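Local coordinates for succinate--CoA ligase subunit alpha (Campylobacter jejuni, PDB 6MEL), which forms the alpha subunit of a two-subunit CoA ligase and carries a Rossmann-like CoA-binding domain followed by a CoA-ligase domain, at residues D59-T64 with A88-A93; N163-V166 with G171-T174; H272-P277 with G281-K286. All coordinates share one frame; numbering follows the deposited sequence.

Interaction 1 of 3, residues D59-T64 with A88-A93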
ATOM      1  N   ASP A  59       0.947  -4.520 -33.093  1.00 44.42           N
ATOM      2  CA  ASP A  59       0.706  -3.698 -34.328  1.00 47.66           C
ATOM      3  C   ASP A  59       1.430  -2.354 -34.235  1.00 47.35           C
ATOM      4  O   ASP A  59       2.063  -1.918 -35.191  1.00 46.46           O
ATOM      5  CB  ASP A  59      -0.783  -3.430 -34.555  1.00 52.55           C
ATOM      6  CG  ASP A  59      -1.589  -4.637 -35.029  1.00 54.95           C
ATOM      7  OD1 ASP A  59      -0.975  -5.611 -35.436  1.00 56.02           O
ATOM      8  OD2 ASP A  59      -2.838  -4.582 -34.982  1.00 62.23           O
ATOM      9  N   ALA A  60       1.383  -1.721 -33.057  1.00 42.94           N
ATOM     10  CA  ALA A  60       2.015  -0.436 -32.858  1.00 43.02           C
ATOM     11  C   ALA A  60       3.535  -0.554 -32.999  1.00 45.01           C
ATOM     12  O   ALA A  60       4.184   0.311 -33.604  1.00 44.14           O
ATOM     13  CB  ALA A  60       1.657   0.124 -31.502  1.00 41.95           C
ATOM     14  N   VAL A  61       4.117  -1.598 -32.404  1.00 45.40           N
ATOM     15  CA  VAL A  61       5.578  -1.775 -32.421  1.00 47.48           C
ATOM     16  C   VAL A  61       6.058  -2.063 -33.872  1.00 50.17           C
ATOM     17  O   VAL A  61       7.092  -1.575 -34.302  1.00 50.76           O
ATOM     18  CB  VAL A  61       5.996  -2.884 -31.443  1.00 46.53           C
ATOM     19  CG1 VAL A  61       7.378  -3.439 -31.774  1.00 49.38           C
ATOM     20  CG2 VAL A  61       5.934  -2.381 -30.010  1.00 47.79           C
ATOM     21  N   LYS A  62       5.308  -2.874 -34.616  1.00 51.39           N
ATOM     22  CA  LYS A  62       5.620  -3.176 -36.016  1.00 57.46           C
ATOM     23  C   LYS A  62       5.595  -1.889 -36.874  1.00 58.02           C
ATOM     24  O   LYS A  62       6.514  -1.666 -37.659  1.00 54.57           O
ATOM     25  CB  LYS A  62       4.644  -4.232 -36.534  1.00 62.61           C
ATOM     26  CG  LYS A  62       4.806  -4.594 -38.007  1.00 71.75           C
ATOM     27  CD  LYS A  62       4.151  -5.919 -38.400  1.00 79.47           C
ATOM     28  CE  LYS A  62       2.647  -5.838 -38.600  1.00 82.07           C
ATOM     29  NZ  LYS A  62       2.260  -6.452 -39.897  1.00 86.36           N
ATOM     30  N   ALA A  63       4.587  -1.024 -36.684  1.00 52.06           N
ATOM     31  CA  ALA A  63       4.459   0.183 -37.484  1.00 51.82           C
ATOM     32  C   ALA A  63       5.465   1.243 -37.030  1.00 53.44           C
ATOM     33  O   ALA A  63       6.007   1.891 -37.878  1.00 51.70           O
ATOM     34  CB  ALA A  63       3.050   0.723 -37.446  1.00 53.10           C
ATOM     35  N   THR A  64       5.717   1.423 -35.720  1.00 50.44           N
ATOM     36  CA  THR A  64       6.446   2.615 -35.225  1.00 47.57           C
ATOM     37  C   THR A  64       7.867   2.291 -34.751  1.00 48.19           C
ATOM     38  O   THR A  64       8.666   3.198 -34.583  1.00 46.10           O
ATOM     39  CB  THR A  64       5.696   3.279 -34.066  1.00 52.63           C
ATOM     40  OG1 THR A  64       5.742   2.434 -32.891  1.00 44.82           O
ATOM     41  CG2 THR A  64       4.283   3.599 -34.500  1.00 51.99           C
ATOM     42  N   ALA A  88       5.379  -8.053 -26.867  1.00 42.14           N
ATOM     43  CA  ALA A  88       5.621  -7.380 -28.163  1.00 42.21           C
ATOM     44  C   ALA A  88       7.069  -6.898 -28.332  1.00 42.77           C
ATOM     45  O   ALA A  88       7.387  -6.358 -29.377  1.00 44.00           O
ATOM     46  CB  ALA A  88       4.710  -6.177 -28.271  1.00 43.04           C
ATOM     47  N   GLY A  89       7.900  -6.954 -27.289  1.00 40.82           N
ATOM     48  CA  GLY A  89       9.306  -6.475 -27.397  1.00 41.30           C
ATOM     49  C   GLY A  89       9.540  -5.072 -26.823  1.00 43.61           C
ATOM     50  O   GLY A  89      10.644  -4.523 -26.968  1.00 42.87           O
ATOM     51  N   ILE A  90       8.571  -4.495 -26.095  1.00 38.08           N
ATOM     52  CA  ILE A  90       8.851  -3.259 -25.351  1.00 37.79           C
ATOM     53  C   ILE A  90       9.988  -3.482 -24.345  1.00 38.46           C
ATOM     54  O   ILE A  90      10.030  -4.506 -23.700  1.00 38.04           O
ATOM     55  CB  ILE A  90       7.577  -2.729 -24.675  1.00 38.98           C
ATOM     56  CG1 ILE A  90       6.515  -2.382 -25.718  1.00 39.28           C
ATOM     57  CG2 ILE A  90       7.888  -1.545 -23.769  1.00 38.26           C
ATOM     58  CD1 ILE A  90       6.906  -1.229 -26.650  1.00 41.62           C
ATOM     59  N   LYS A  91      10.889  -2.490 -24.215  1.00 38.46           N
ATOM     60  CA  LYS A  91      12.060  -2.591 -23.343  1.00 41.17           C
ATOM     61  C   LYS A  91      11.878  -1.836 -22.020  1.00 37.80           C
ATOM     62  O   LYS A  91      12.510  -2.170 -21.051  1.00 37.56           O
ATOM     63  CB  LYS A  91      13.306  -2.101 -24.075  1.00 46.48           C
ATOM     64  CG  LYS A  91      13.699  -2.990 -25.260  1.00 54.51           C
ATOM     65  CD  LYS A  91      13.757  -4.474 -24.932  1.00 61.57           C
ATOM     66  CE  LYS A  91      13.750  -5.382 -26.154  1.00 68.36           C
ATOM     67  NZ  LYS A  91      13.186  -6.722 -25.831  1.00 72.40           N
ATOM     68  N   LEU A  92      10.971  -0.878 -21.978  1.00 35.01           N
ATOM     69  CA  LEU A  92      10.693  -0.062 -20.806  1.00 37.44           C
ATOM     70  C   LEU A  92       9.198   0.296 -20.833  1.00 36.93           C
ATOM     71  O   LEU A  92       8.712   0.860 -21.793  1.00 38.14           O
ATOM     72  CB  LEU A  92      11.555   1.214 -20.813  1.00 37.01           C
ATOM     73  CG  LEU A  92      11.303   2.141 -19.612  1.00 38.19           C
ATOM     74  CD1 LEU A  92      11.754   1.485 -18.309  1.00 37.14           C
ATOM     75  CD2 LEU A  92      12.013   3.481 -19.757  1.00 40.00           C
ATOM     76  N   ALA A  93       8.475  -0.097 -19.785  1.00 36.99           N
ATOM     77  CA  ALA A  93       7.073   0.226 -19.607  1.00 36.37           C
ATOM     78  C   ALA A  93       6.919   1.059 -18.343  1.00 36.55           C
ATOM     79  O   ALA A  93       7.303   0.617 -17.254  1.00 35.51           O
ATOM     80  CB  ALA A  93       6.248  -1.035 -19.515  1.00 37.08           C
TER
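V61, on helix 57-64, points toward the chain that leaves helix 78-87; CG1 meets the A88 carbonyl oxygen, CG2 the apolar groups of A88 and I90. CG1 lies anti to the backbone N (chi1 160°), beside the carbonyl carbon, and approaches the peptide oxygen: V61 CG1 to A88 O is 3.8 Å. The other methyl, CG2, touches the end of the isoleucine, with V61 CG2 3.7 Å from I90 CD1, and stands more loosely against the alanine methyl, V61 CG2 to A88 CB being 4.4 Å. The V61 and I90 side chains cross at a slant, so that they meet through these two methyl groups rather than lying alongside one another. I90 starts off to one side of the helix, but with CG1 anti to the carbonyl carbon, a further bend at chi2 (-65°) brings CD1 to the valine.

Between A88 and I90 the chain turns sharply at G89, which has a positive phi (100°) and closes helix 78-87 with a Schellman motif. The turn puts A88 and I90 within reach of the same valine. At the end of the other helix, T64 OG1 donates to A60 O at 2.7 Å from above the carbonyl plane, while T64 N reaches that oxygen from the opposite face; two bonds thus grip A60 O in the final turn.

The contact is small and largely apolar, and V57, one turn earlier, extends it by touching both A88 and I90. Helix 57-64 also rests on F54 of strand 51-54 and on I39 and V36 of strand 34-39. Beyond I90 the chain enters strand 92-95, which pairs with strands 68-71 and 118-120 in the parallel part of the Rossmann-like sheet.

Interaction 2 of 3, residues N163-V166 with G171-T174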
ATOM      1  N   ASN A 163      11.400  20.997  -6.539  1.00 42.07           N
ATOM      2  CA  ASN A 163      11.233  22.426  -6.440  1.00 40.95           C
ATOM      3  C   ASN A 163      12.258  23.001  -5.458  1.00 43.91           C
ATOM      4  O   ASN A 163      12.817  24.112  -5.714  1.00 42.74           O
ATOM      5  CB  ASN A 163       9.791  22.792  -6.077  1.00 44.98           C
ATOM      6  CG  ASN A 163       9.443  24.211  -6.440  1.00 47.16           C
ATOM      7  OD1 ASN A 163       9.809  24.658  -7.522  1.00 45.29           O
ATOM      8  ND2 ASN A 163       8.796  24.915  -5.526  1.00 43.04           N
ATOM      9  N   GLN A 164      12.489  22.312  -4.322  1.00 41.43           N
ATOM     10  CA  GLN A 164      13.491  22.778  -3.362  1.00 41.63           C
ATOM     11  C   GLN A 164      14.882  22.827  -4.040  1.00 45.23           C
ATOM     12  O   GLN A 164      15.740  23.704  -3.772  1.00 44.92           O
ATOM     13  CB  GLN A 164      13.540  21.894  -2.123  1.00 40.24           C
ATOM     14  CG  GLN A 164      12.331  22.013  -1.200  1.00 40.61           C
ATOM     15  CD  GLN A 164      12.473  21.001  -0.088  1.00 39.96           C
ATOM     16  OE1 GLN A 164      13.584  20.580   0.201  1.00 38.33           O
ATOM     17  NE2 GLN A 164      11.368  20.589   0.528  1.00 37.24           N
ATOM     18  N   VAL A 165      15.158  21.854  -4.898  1.00 42.77           N
ATOM     19  CA  VAL A 165      16.468  21.800  -5.499  1.00 42.79           C
ATOM     20  C   VAL A 165      16.607  22.958  -6.501  1.00 47.19           C
ATOM     21  O   VAL A 165      17.678  23.572  -6.584  1.00 48.13           O
ATOM     22  CB  VAL A 165      16.701  20.433  -6.156  1.00 42.17           C
ATOM     23  CG1 VAL A 165      17.904  20.461  -7.084  1.00 45.09           C
ATOM     24  CG2 VAL A 165      16.827  19.330  -5.114  1.00 40.98           C
ATOM     25  N   VAL A 166      15.549  23.236  -7.270  1.00 44.98           N
ATOM     26  CA  VAL A 166      15.582  24.313  -8.260  1.00 49.31           C
ATOM     27  C   VAL A 166      15.697  25.666  -7.530  1.00 57.21           C
ATOM     28  O   VAL A 166      16.587  26.444  -7.853  1.00 59.67           O
ATOM     29  CB  VAL A 166      14.377  24.268  -9.199  1.00 50.24           C
ATOM     30  CG1 VAL A 166      14.268  25.489 -10.112  1.00 51.90           C
ATOM     31  CG2 VAL A 166      14.373  22.995 -10.024  1.00 50.36           C
ATOM     32  N   GLY A 171      19.247  21.969 -10.348  1.00 47.26           N
ATOM     33  CA  GLY A 171      18.166  21.418 -11.164  1.00 45.31           C
ATOM     34  C   GLY A 171      18.284  19.910 -11.265  1.00 42.21           C
ATOM     35  O   GLY A 171      19.208  19.315 -10.709  1.00 41.31           O
ATOM     36  N   ILE A 172      17.360  19.327 -12.025  1.00 41.80           N
ATOM     37  CA  ILE A 172      17.152  17.921 -12.095  1.00 41.10           C
ATOM     38  C   ILE A 172      17.639  17.423 -13.445  1.00 39.94           C
ATOM     39  O   ILE A 172      17.320  18.007 -14.476  1.00 41.23           O
ATOM     40  CB  ILE A 172      15.671  17.562 -11.899  1.00 40.35           C
ATOM     41  CG1 ILE A 172      15.118  18.086 -10.565  1.00 40.33           C
ATOM     42  CG2 ILE A 172      15.491  16.066 -12.067  1.00 40.13           C
ATOM     43  CD1 ILE A 172      15.923  17.701  -9.336  1.00 42.05           C
ATOM     44  N   SER A 173      18.349  16.295 -13.427  1.00 40.62           N
ATOM     45  CA  SER A 173      18.751  15.667 -14.676  1.00 42.36           C
ATOM     46  C   SER A 173      17.568  14.840 -15.190  1.00 42.67           C
ATOM     47  O   SER A 173      16.876  15.234 -16.135  1.00 40.91           O
ATOM     48  CB  SER A 173      20.029  14.866 -14.519  1.00 42.67           C
ATOM     49  OG  SER A 173      19.985  14.000 -13.390  1.00 41.98           O
ATOM     50  N   THR A 174      17.309  13.727 -14.507  1.00 39.38           N
ATOM     51  CA  THR A 174      16.136  12.916 -14.715  1.00 38.33           C
ATOM     52  C   THR A 174      15.546  12.604 -13.339  1.00 40.02           C
ATOM     53  O   THR A 174      16.311  12.330 -12.362  1.00 37.92           O
ATOM     54  CB  THR A 174      16.499  11.620 -15.459  1.00 38.41           C
ATOM     55  OG1 THR A 174      16.988  11.886 -16.776  1.00 40.56           O
ATOM     56  CG2 THR A 174      15.310  10.701 -15.653  1.00 39.01           C
TER
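V165 and I172 form the apolar side-chain contact, with V165 CG1 4.1 Å from I172 CD1. The valine points from helix 156-167 toward the incoming strand, and chi1 of 166° swings CG1 away from the backbone N. The isoleucine leaves its strand at an angle, and the bend of its chain brings CD1 over to the valine methyl.

Side chain against backbone makes up the rest. V165 CG1 also packs on the backbone of G171, 3.8 Å from G171 N and 4.0 Å from G171 O. One residue further along the helix, V166 CG2 lies 4.3 Å from G171 CA. With no side chain of its own, G171 meets both valines through its main chain.

Backbone polar groups on the strand side bond outside the two segments: G171 pairs with V148 and I172 O accepts from S130 OG. V165 and I172 also reach V148 and L150, respectively, so the contact lies within the beta-alpha-beta unit of strand 148-152, helix 156-167 and strand 172-177.

The interface is therefore one of buried van der Waals contact, where methyl groups cover the start of strand 172-177 and the backbone hydrogen bonds there run to strand 148-152 and to loop residues such as K144 and S130.

Interaction 3 of 3, residues H272-P277 with G281-K286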
ATOM      1  N   HIS A 272      23.640  10.918   2.987  1.00 41.34           N
ATOM      2  CA  HIS A 272      23.205  12.142   3.661  1.00 40.73           C
ATOM      3  C   HIS A 272      21.698  12.076   3.938  1.00 40.98           C
ATOM      4  O   HIS A 272      20.885  12.410   3.090  1.00 38.05           O
ATOM      5  CB  HIS A 272      23.517  13.405   2.837  1.00 43.41           C
ATOM      6  CG  HIS A 272      24.963  13.714   2.603  1.00 44.35           C
ATOM      7  ND1 HIS A 272      25.775  12.922   1.822  1.00 46.82           N
ATOM      8  CD2 HIS A 272      25.728  14.759   2.996  1.00 47.05           C
ATOM      9  CE1 HIS A 272      26.987  13.474   1.743  1.00 50.01           C
ATOM     10  NE2 HIS A 272      26.979  14.586   2.460  1.00 46.76           N
ATOM     11  N   VAL A 273      21.333  11.762   5.179  1.00 40.97           N
ATOM     12  CA  VAL A 273      19.971  11.545   5.546  1.00 41.91           C
ATOM     13  C   VAL A 273      19.419  12.856   6.090  1.00 44.16           C
ATOM     14  O   VAL A 273      20.020  13.467   6.926  1.00 43.60           O
ATOM     15  CB  VAL A 273      19.810  10.421   6.586  1.00 42.08           C
ATOM     16  CG1 VAL A 273      18.377  10.334   7.064  1.00 45.23           C
ATOM     17  CG2 VAL A 273      20.251   9.088   6.023  1.00 44.40           C
ATOM     18  N   VAL A 274      18.256  13.261   5.592  1.00 41.67           N
ATOM     19  CA  VAL A 274      17.584  14.499   6.009  1.00 43.97           C
ATOM     20  C   VAL A 274      16.367  14.125   6.845  1.00 43.77           C
ATOM     21  O   VAL A 274      15.553  13.288   6.384  1.00 41.81           O
ATOM     22  CB  VAL A 274      17.195  15.273   4.729  1.00 48.90           C
ATOM     23  CG1 VAL A 274      16.235  16.401   4.985  1.00 51.82           C
ATOM     24  CG2 VAL A 274      18.441  15.802   4.044  1.00 52.03           C
ATOM     25  N   ASP A 275      16.196  14.774   8.009  1.00 40.93           N
ATOM     26  CA  ASP A 275      15.096  14.488   8.908  1.00 44.41           C
ATOM     27  C   ASP A 275      13.850  15.257   8.478  1.00 43.47           C
ATOM     28  O   ASP A 275      12.750  14.709   8.474  1.00 41.24           O
ATOM     29  CB  ASP A 275      15.441  14.803  10.369  1.00 48.39           C
ATOM     30  CG  ASP A 275      16.488  13.850  10.929  1.00 52.28           C
ATOM     31  OD1 ASP A 275      16.449  12.622  10.605  1.00 52.13           O
ATOM     32  OD2 ASP A 275      17.371  14.332  11.631  1.00 59.65           O
ATOM     33  N   SER A 276      14.007  16.536   8.130  1.00 39.96           N
ATOM     34  CA  SER A 276      12.866  17.370   7.795  1.00 40.65           C
ATOM     35  C   SER A 276      12.703  17.368   6.289  1.00 39.81           C
ATOM     36  O   SER A 276      13.658  17.679   5.581  1.00 42.99           O
ATOM     37  CB  SER A 276      13.009  18.802   8.270  1.00 42.29           C
ATOM     38  OG  SER A 276      12.087  19.649   7.579  1.00 39.39           O
ATOM     39  N   PRO A 277      11.499  17.110   5.746  1.00 40.57           N
ATOM     40  CA  PRO A 277      11.328  17.116   4.304  1.00 38.97           C
ATOM     41  C   PRO A 277      11.475  18.504   3.668  1.00 40.75           C
ATOM     42  O   PRO A 277      11.496  18.626   2.446  1.00 41.30           O
ATOM     43  CB  PRO A 277       9.889  16.615   4.154  1.00 40.16           C
ATOM     44  CG  PRO A 277       9.213  17.160   5.373  1.00 38.86           C
ATOM     45  CD  PRO A 277      10.228  16.876   6.462  1.00 40.60           C
ATOM     46  N   GLY A 281      16.502  20.394  -0.478  1.00 41.51           N
ATOM     47  CA  GLY A 281      17.253  21.371  -1.271  1.00 43.66           C
ATOM     48  C   GLY A 281      18.505  21.855  -0.530  1.00 42.95           C
ATOM     49  O   GLY A 281      19.586  21.912  -1.080  1.00 42.48           O
ATOM     50  N   GLU A 282      18.346  22.181   0.748  1.00 42.00           N
ATOM     51  CA  GLU A 282      19.452  22.666   1.536  1.00 47.14           C
ATOM     52  C   GLU A 282      20.560  21.615   1.601  1.00 47.66           C
ATOM     53  O   GLU A 282      21.738  21.981   1.604  1.00 44.21           O
ATOM     54  CB  GLU A 282      19.011  23.042   2.939  1.00 46.90           C
ATOM     55  CG  GLU A 282      18.243  24.352   2.996  1.00 49.83           C
ATOM     56  CD  GLU A 282      18.056  24.849   4.433  1.00 52.40           C
ATOM     57  OE1 GLU A 282      18.777  24.354   5.320  1.00 56.63           O
ATOM     58  OE2 GLU A 282      17.146  25.659   4.674  1.00 53.14           O
ATOM     59  N   GLU A 283      20.196  20.321   1.663  1.00 42.50           N
ATOM     60  CA  GLU A 283      21.219  19.287   1.764  1.00 41.83           C
ATOM     61  C   GLU A 283      22.044  19.257   0.480  1.00 41.73           C
ATOM     62  O   GLU A 283      23.278  19.122   0.509  1.00 43.37           O
ATOM     63  CB  GLU A 283      20.630  17.907   2.057  1.00 41.22           C
ATOM     64  CG  GLU A 283      21.640  16.913   2.560  1.00 43.16           C
ATOM     65  CD  GLU A 283      22.172  17.188   3.962  1.00 45.63           C
ATOM     66  OE1 GLU A 283      21.669  18.106   4.618  1.00 44.05           O
ATOM     67  OE2 GLU A 283      23.114  16.514   4.352  1.00 48.03           O
ATOM     68  N   ILE A 284      21.370  19.379  -0.656  1.00 41.80           N
ATOM     69  CA  ILE A 284      22.064  19.443  -1.920  1.00 41.41           C
ATOM     70  C   ILE A 284      23.034  20.652  -1.959  1.00 44.74           C
ATOM     71  O   ILE A 284      24.157  20.527  -2.467  1.00 43.46           O
ATOM     72  CB  ILE A 284      21.054  19.449  -3.077  1.00 41.85           C
ATOM     73  CG1 ILE A 284      20.453  18.044  -3.324  1.00 41.13           C
ATOM     74  CG2 ILE A 284      21.662  20.018  -4.337  1.00 42.73           C
ATOM     75  CD1 ILE A 284      21.417  16.996  -3.800  1.00 39.71           C
ATOM     76  N   GLN A 285      22.610  21.814  -1.472  1.00 44.27           N
ATOM     77  CA  GLN A 285      23.491  23.008  -1.384  1.00 49.02           C
ATOM     78  C   GLN A 285      24.710  22.742  -0.491  1.00 48.23           C
ATOM     79  O   GLN A 285      25.799  23.114  -0.854  1.00 47.44           O
ATOM     80  CB  GLN A 285      22.770  24.199  -0.783  1.00 52.36           C
ATOM     81  CG  GLN A 285      21.639  24.709  -1.648  1.00 58.36           C
ATOM     82  CD  GLN A 285      21.090  25.936  -0.973  1.00 65.83           C
ATOM     83  OE1 GLN A 285      20.062  25.898  -0.308  1.00 64.47           O
ATOM     84  NE2 GLN A 285      21.871  27.001  -1.037  1.00 78.88           N
ATOM     85  N   LYS A 286      24.524  22.073   0.646  1.00 46.72           N
ATOM     86  CA  LYS A 286      25.657  21.689   1.469  1.00 47.79           C
ATOM     87  C   LYS A 286      26.666  20.885   0.664  1.00 49.09           C
ATOM     88  O   LYS A 286      27.878  21.045   0.842  1.00 47.36           O
ATOM     89  CB  LYS A 286      25.264  20.801   2.644  1.00 53.54           C
ATOM     90  CG  LYS A 286      24.673  21.517   3.844  1.00 64.56           C
ATOM     91  CD  LYS A 286      24.752  20.616   5.075  1.00 72.30           C
ATOM     92  CE  LYS A 286      23.619  20.831   6.064  1.00 76.15           C
ATOM     93  NZ  LYS A 286      23.172  19.533   6.652  1.00 74.34           N
TER
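V274 and E283 mark the closest backbone approach of the two segments, their CA atoms 7.4 Å apart. Segment 272-277 begins as strand 272-273, outermost in the sheet within this chain, and continues in extended form through V274 before turning at D275; segment 281-286 is regular helix, with backbone bonds such as Q285 N to G281 O.

E283 carries the helix side of the contact. It extends from the helix, chi1 -163°, before bending at chi2 (69°), which brings the carboxylate alongside V274 and up to H272. The V274 and E283 side chains run antiparallel, alongside one another: V274 CG2 is 3.6 Å from E283 CB, and the same methyl stays close to CG. Beyond the bend the carboxylate reaches H272. E283 OE2 lies at the edge of the imidazole, in its plane, 3.4 Å from H272 CD2, and also comes within 3.5 Å of H272 CB. The ring and carboxylate planes are 62° apart. This is a carbon-edge approach, and H272 NE2 remains 4.7 Å from E283 OE2.

The second carboxylate oxygen is engaged within the helix. K286 NZ forms a salt bridge to E283 OE1 at 2.9 Å, meeting it on the syn side and somewhat out of the carboxylate plane. The bridge helps to fix the rotation of the carboxylate, while the aliphatic part of E283 rests on the valine.

H272 and V274 pair through their backbones with strand 230-235, whose V231 also touches the side chains of V274, E283 and I284. Helix 280-288 thus packs across this end of the sheet, with I284 reaching A203 and V205 of strand 203-209, while V273 turns from the contact to helix 259-268.

Interactions 2 and 3 are neighbours, their centres 13 Å apart, and both reach the sheet of the CoA-ligase part. Q164 joins them directly: its NE2 lies 2.7 Å from P277 O and its OE1 3.0 Å from G281 N, both probable hydrogen bonds, so one amide spans the chain on its way into helix 280-288. Packing of V165 CG2 on I284 CG1 at 4.2 Å adds an apolar link. Interaction 1 belongs to the other sheet, in the CoA-binding domain; its centre is 31 Å from that of interaction 2 and 40 Å from that of interaction 3, on the opposite side of the chain's centre from the latter.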